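Local coordinates for mandelate racemase/muconate lactonizing enzyme family protein (Roseovarius sp. TM1035, PDB 3T9P), which probably acts as an isomerase or related enzyme of the enolase superfamily, with a substrate that cannot be told from its family alone, at residues A[236-248]-A[264-276]. Residues are numbered along the deposited sequence; the frame is centred on the assembly and turned at random.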
loop_
_atom_site.group_PDB
_atom_site.type_symbol
_atom_site.label_atom_id
_atom_site.label_comp_id
_atom_site.label_asym_id
_atom_site.label_seq_id
_atom_site.Cartn_x
_atom_site.Cartn_y
_atom_site.Cartn_z
ATOM N N TYR A 236 2.371 -9.567 -11.009
ATOM C CA TYR A 236 2.214 -10.187 -9.713
ATOM C C TYR A 236 0.845 -9.987 -9.105
ATOM O O TYR A 236 0.421 -10.821 -8.250
ATOM C CB TYR A 236 3.330 -9.747 -8.725
ATOM C CG TYR A 236 3.253 -8.311 -8.278
ATOM C CD1 TYR A 236 2.330 -7.932 -7.297
ATOM C CD2 TYR A 236 4.084 -7.317 -8.866
ATOM C CE1 TYR A 236 2.250 -6.634 -6.823
ATOM C CE2 TYR A 236 4.034 -5.988 -8.405
ATOM C CZ TYR A 236 3.121 -5.659 -7.366
ATOM O OH TYR A 236 2.987 -4.373 -6.905
ATOM N N TRP A 237 0.134 -8.955 -9.541
ATOM C CA TRP A 237 -1.227 -8.647 -8.974
ATOM C C TRP A 237 -2.299 -9.402 -9.768
ATOM O O TRP A 237 -3.450 -9.331 -9.403
ATOM C CB TRP A 237 -1.541 -7.138 -9.053
ATOM C CG TRP A 237 -1.348 -6.547 -10.432
ATOM C CD1 TRP A 237 -2.330 -6.325 -11.344
ATOM C CD2 TRP A 237 -0.148 -6.057 -11.015
ATOM N NE1 TRP A 237 -1.794 -5.749 -12.466
ATOM C CE2 TRP A 237 -0.462 -5.598 -12.298
ATOM C CE3 TRP A 237 1.211 -6.017 -10.590
ATOM C CZ2 TRP A 237 0.499 -5.084 -13.185
ATOM C CZ3 TRP A 237 2.173 -5.540 -11.453
ATOM C CH2 TRP A 237 1.799 -5.037 -12.746
ATOM N N GLU A 238 -1.947 -10.179 -10.803
ATOM C CA GLU A 238 -2.928 -11.091 -11.486
ATOM C C GLU A 238 -2.745 -12.511 -11.045
ATOM O O GLU A 238 -2.124 -13.317 -11.741
ATOM C CB GLU A 238 -2.743 -11.024 -13.001
ATOM C CG GLU A 238 -2.906 -9.635 -13.559
ATOM C CD GLU A 238 -4.385 -9.229 -13.603
ATOM O OE1 GLU A 238 -5.267 -10.061 -13.276
ATOM O OE2 GLU A 238 -4.653 -8.072 -13.961
ATOM N N TYR A 239 -3.313 -12.826 -9.903
ATOM C CA TYR A 239 -3.071 -14.067 -9.254
ATOM C C TYR A 239 -3.545 -15.272 -10.121
ATOM O O TYR A 239 -2.923 -16.319 -10.133
ATOM C CB TYR A 239 -3.781 -14.004 -7.892
ATOM C CG TYR A 239 -3.099 -12.984 -6.996
ATOM C CD1 TYR A 239 -1.919 -13.323 -6.307
ATOM C CD2 TYR A 239 -3.572 -11.662 -6.880
ATOM C CE1 TYR A 239 -1.273 -12.353 -5.459
ATOM C CE2 TYR A 239 -2.886 -10.698 -6.083
ATOM C CZ TYR A 239 -1.763 -11.093 -5.384
ATOM O OH TYR A 239 -1.096 -10.175 -4.639
ATOM N N ASP A 240 -4.661 -15.110 -10.817
ATOM C CA ASP A 240 -5.210 -16.221 -11.644
ATOM C C ASP A 240 -4.325 -16.481 -12.849
ATOM O O ASP A 240 -4.251 -17.613 -13.309
ATOM C CB ASP A 240 -6.615 -15.901 -12.144
ATOM C CG ASP A 240 -7.661 -16.051 -11.070
ATOM O OD1 ASP A 240 -7.379 -16.662 -10.035
ATOM O OD2 ASP A 240 -8.775 -15.528 -11.210
ATOM N N GLN A 241 -3.662 -15.470 -13.371
ATOM C CA GLN A 241 -2.718 -15.680 -14.437
ATOM C C GLN A 241 -1.517 -16.524 -13.968
ATOM O O GLN A 241 -1.127 -17.469 -14.599
ATOM C CB GLN A 241 -2.234 -14.339 -14.989
ATOM C CG GLN A 241 -3.272 -13.547 -15.735
ATOM C CD GLN A 241 -2.761 -12.237 -16.323
ATOM O OE1 GLN A 241 -1.614 -12.069 -16.529
ATOM N NE2 GLN A 241 -3.643 -11.338 -16.596
ATOM N N THR A 242 -0.980 -16.161 -12.820
ATOM C CA THR A 242 0.147 -16.868 -12.259
ATOM C C THR A 242 -0.267 -18.322 -11.964
ATOM O O THR A 242 0.447 -19.216 -12.238
ATOM C CB THR A 242 0.670 -16.180 -10.984
ATOM O OG1 THR A 242 0.869 -14.823 -11.261
ATOM C CG2 THR A 242 1.974 -16.789 -10.494
ATOM N N ALA A 243 -1.459 -18.506 -11.438
ATOM C CA ALA A 243 -1.946 -19.832 -11.118
ATOM C C ALA A 243 -2.045 -20.680 -12.382
ATOM O O ALA A 243 -1.721 -21.801 -12.365
ATOM C CB ALA A 243 -3.232 -19.762 -10.434
ATOM N N ALA A 244 -2.498 -20.106 -13.466
ATOM C CA ALA A 244 -2.519 -20.816 -14.783
ATOM C C ALA A 244 -1.158 -21.320 -15.226
ATOM O O ALA A 244 -1.036 -22.468 -15.735
ATOM C CB ALA A 244 -3.173 -19.937 -15.935
ATOM N N VAL A 245 -0.118 -20.512 -15.014
ATOM C CA VAL A 245 1.232 -20.889 -15.353
ATOM C C VAL A 245 1.729 -22.013 -14.433
ATOM O O VAL A 245 2.397 -22.951 -14.926
ATOM C CB VAL A 245 2.236 -19.631 -15.218
ATOM C CG1 VAL A 245 3.661 -20.018 -15.526
ATOM C CG2 VAL A 245 1.784 -18.483 -16.190
ATOM N N ARG A 246 1.541 -21.841 -13.129
ATOM C CA ARG A 246 1.879 -22.851 -12.151
ATOM C C ARG A 246 1.162 -24.204 -12.456
ATOM O O ARG A 246 1.765 -25.324 -12.322
ATOM C CB ARG A 246 1.403 -22.455 -10.774
ATOM C CG ARG A 246 1.935 -23.443 -9.704
ATOM C CD ARG A 246 0.939 -23.450 -8.512
ATOM N NE ARG A 246 1.420 -24.269 -7.450
ATOM C CZ ARG A 246 0.720 -24.574 -6.367
ATOM N NH1 ARG A 246 -0.492 -24.068 -6.179
ATOM N NH2 ARG A 246 1.231 -25.398 -5.469
ATOM N N ALA A 247 -0.092 -24.098 -12.879
ATOM C CA ALA A 247 -0.809 -25.361 -13.241
ATOM C C ALA A 247 -0.256 -26.108 -14.486
ATOM O O ALA A 247 -0.196 -27.356 -14.532
ATOM C CB ALA A 247 -2.328 -25.108 -13.352
ATOM N N ALA A 248 0.229 -25.379 -15.457
ATOM C CA ALA A 248 0.740 -25.960 -16.678
ATOM C C ALA A 248 2.227 -26.357 -16.630
ATOM O O ALA A 248 2.661 -27.200 -17.434
ATOM C CB ALA A 248 0.451 -25.024 -17.879
ATOM N N SER A 264 -3.379 -9.892 0.639
ATOM C CA SER A 264 -2.927 -10.333 -0.695
ATOM C C SER A 264 -2.161 -11.710 -0.688
ATOM O O SER A 264 -2.264 -12.498 -1.681
ATOM C CB SER A 264 -2.194 -9.223 -1.532
ATOM O OG SER A 264 -0.843 -9.220 -1.120
ATOM N N TRP A 265 -1.444 -12.009 0.387
ATOM C CA TRP A 265 -0.813 -13.319 0.577
ATOM C C TRP A 265 -1.902 -14.405 0.602
ATOM O O TRP A 265 -1.725 -15.500 0.042
ATOM C CB TRP A 265 -0.009 -13.363 1.869
ATOM C CG TRP A 265 1.331 -12.711 1.646
ATOM C CD1 TRP A 265 1.682 -11.462 2.005
ATOM C CD2 TRP A 265 2.456 -13.273 0.912
ATOM N NE1 TRP A 265 3.055 -11.229 1.664
ATOM C CE2 TRP A 265 3.504 -12.303 0.932
ATOM C CE3 TRP A 265 2.672 -14.506 0.255
ATOM C CZ2 TRP A 265 4.779 -12.541 0.358
ATOM C CZ3 TRP A 265 3.908 -14.748 -0.367
ATOM C CH2 TRP A 265 4.953 -13.731 -0.353
ATOM N N GLN A 266 -2.998 -14.074 1.269
ATOM C CA GLN A 266 -4.182 -14.930 1.366
ATOM C C GLN A 266 -4.808 -15.244 0.033
ATOM O O GLN A 266 -5.032 -16.423 -0.300
ATOM C CB GLN A 266 -5.239 -14.281 2.329
ATOM C CG GLN A 266 -5.154 -14.874 3.760
ATOM C CD GLN A 266 -5.330 -16.418 3.777
ATOM O OE1 GLN A 266 -6.051 -16.954 2.949
ATOM N NE2 GLN A 266 -4.603 -17.129 4.668
ATOM N N LEU A 267 -5.121 -14.228 -0.741
ATOM C CA LEU A 267 -5.669 -14.447 -2.046
ATOM C C LEU A 267 -4.693 -15.285 -2.897
ATOM O O LEU A 267 -5.093 -16.284 -3.540
ATOM C CB LEU A 267 -5.965 -13.116 -2.660
ATOM C CG LEU A 267 -6.297 -12.927 -4.127
ATOM C CD1 LEU A 267 -7.642 -13.655 -4.489
ATOM C CD2 LEU A 267 -6.428 -11.423 -4.527
ATOM N N MET A 268 -3.410 -14.950 -2.846
ATOM C CA MET A 268 -2.369 -15.716 -3.588
ATOM C C MET A 268 -2.467 -17.248 -3.290
ATOM O O MET A 268 -2.392 -18.096 -4.231
ATOM C CB MET A 268 -0.937 -15.177 -3.275
ATOM C CG MET A 268 0.155 -15.915 -4.049
ATOM S SD MET A 268 1.854 -15.479 -3.441
ATOM C CE MET A 268 1.765 -13.679 -3.142
ATOM N N LEU A 269 -2.484 -17.579 -2.020
ATOM C CA LEU A 269 -2.554 -18.936 -1.534
ATOM C C LEU A 269 -3.899 -19.600 -1.871
ATOM O O LEU A 269 -3.933 -20.691 -2.284
ATOM C CB LEU A 269 -2.216 -19.008 -0.043
ATOM C CG LEU A 269 -0.793 -18.676 0.407
ATOM C CD1 LEU A 269 -0.685 -18.641 1.897
ATOM C CD2 LEU A 269 0.220 -19.623 -0.177
ATOM N N ASP A 270 -4.980 -18.853 -1.740
ATOM C CA ASP A 270 -6.338 -19.330 -1.998
ATOM C C ASP A 270 -6.477 -19.738 -3.439
ATOM O O ASP A 270 -7.115 -20.690 -3.722
ATOM C CB ASP A 270 -7.373 -18.241 -1.764
ATOM C CG ASP A 270 -7.704 -18.014 -0.343
ATOM O OD1 ASP A 270 -7.262 -18.711 0.561
ATOM O OD2 ASP A 270 -8.408 -17.050 -0.143
ATOM N N ARG A 271 -5.877 -18.969 -4.332
ATOM C CA ARG A 271 -5.887 -19.205 -5.738
ATOM C C ARG A 271 -4.827 -20.197 -6.220
ATOM O O ARG A 271 -4.790 -20.492 -7.364
ATOM C CB ARG A 271 -5.732 -17.905 -6.486
ATOM C CG ARG A 271 -6.795 -16.886 -6.232
ATOM C CD ARG A 271 -8.203 -17.359 -6.499
ATOM N NE ARG A 271 -9.151 -16.251 -6.445
ATOM C CZ ARG A 271 -9.186 -15.281 -7.348
ATOM N NH1 ARG A 271 -8.332 -15.300 -8.340
ATOM N NH2 ARG A 271 -10.070 -14.297 -7.295
ATOM N N GLY A 272 -3.975 -20.663 -5.321
ATOM C CA GLY A 272 -2.896 -21.564 -5.638
ATOM C C GLY A 272 -1.971 -21.004 -6.688
ATOM O O GLY A 272 -1.647 -21.668 -7.605
ATOM N N ALA A 273 -1.628 -19.739 -6.562
ATOM C CA ALA A 273 -0.766 -19.072 -7.510
ATOM C C ALA A 273 0.687 -19.582 -7.634
ATOM O O ALA A 273 1.226 -19.602 -8.689
ATOM C CB ALA A 273 -0.797 -17.582 -7.335
ATOM N N VAL A 274 1.287 -19.950 -6.526
ATOM C CA VAL A 274 2.677 -20.288 -6.503
ATOM C C VAL A 274 3.031 -21.617 -5.840
ATOM O O VAL A 274 2.377 -22.045 -4.947
ATOM C CB VAL A 274 3.455 -19.168 -5.818
ATOM C CG1 VAL A 274 3.233 -17.850 -6.540
ATOM C CG2 VAL A 274 3.023 -19.042 -4.400
ATOM N N ASP A 275 4.101 -22.225 -6.297
ATOM C CA ASP A 275 4.710 -23.342 -5.611
ATOM C C ASP A 275 5.649 -22.918 -4.437
ATOM O O ASP A 275 5.912 -23.716 -3.473
ATOM C CB ASP A 275 5.563 -24.040 -6.615
ATOM C CG ASP A 275 4.757 -24.659 -7.703
ATOM O OD1 ASP A 275 3.912 -25.513 -7.380
ATOM O OD2 ASP A 275 5.011 -24.364 -8.888
ATOM N N ILE A 276 6.205 -21.673 -4.523
ATOM C CA ILE A 276 7.235 -21.194 -3.554
ATOM C C ILE A 276 6.954 -19.713 -3.228
ATOM O O ILE A 276 6.699 -18.950 -4.152
ATOM C CB ILE A 276 8.637 -21.252 -4.154
ATOM C CG1 ILE A 276 9.055 -22.703 -4.516
ATOM C CG2 ILE A 276 9.639 -20.545 -3.241
ATOM C CD1 ILE A 276 10.310 -22.855 -5.271
HETATM O O HOH W 1 -6.625 -12.731 -9.969
HETATM O O HOH W 2 -2.164 -23.322 -10.016
HETATM O O HOH W 3 3.429 -26.729 -5.178
#
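With CG of R246 trans to the backbone N (chi1 -172°) and the chain extended to NE, the guanidinium lies along the 272-275 backbone. CG of Y239 sits beside its own N (chi1 -68°), and the ring points at helix 262-270. R246 NE gives a nearly straight bond to D275 OD1 at 2.8 Å, in the guanidinium plane but from above the carboxylate plane. R246 NH1 bonds G272 O at 3.0 Å, and V274 O lies over the guanidinium face. Water 3 joins R246 NH2 to D275 OD1. D275 OD2 is taken by V253 N. Were R246 an alanine, D275 OD1 would probably lose its charged mate and G272 O its R246 donor, and the 272-275 loop would be less firmly tied to helix 239-248. L267 lies over one face of the Y239 ring, and M268 CB meets Y239 CE1 at 3.6 Å. Y239 OH bonds D259, which also binds S264 OG. D240 OD1 and R271 NH1 are paired as a salt bridge, but the modelled 2.4 Å is too short to be taken literally. R271 NH2 also pairs with D270 of the second subunit. Between these ends the backbones come close, with A243 CA 3.9 Å from A273 CA. G272, with positive phi, closes helix 262-270 in a Schellman motif. The arrangement is that of neighbouring outer helices in the modified TIM barrel of the enolase superfamily, with the loop after helix 262-270 leading to strand 276-277.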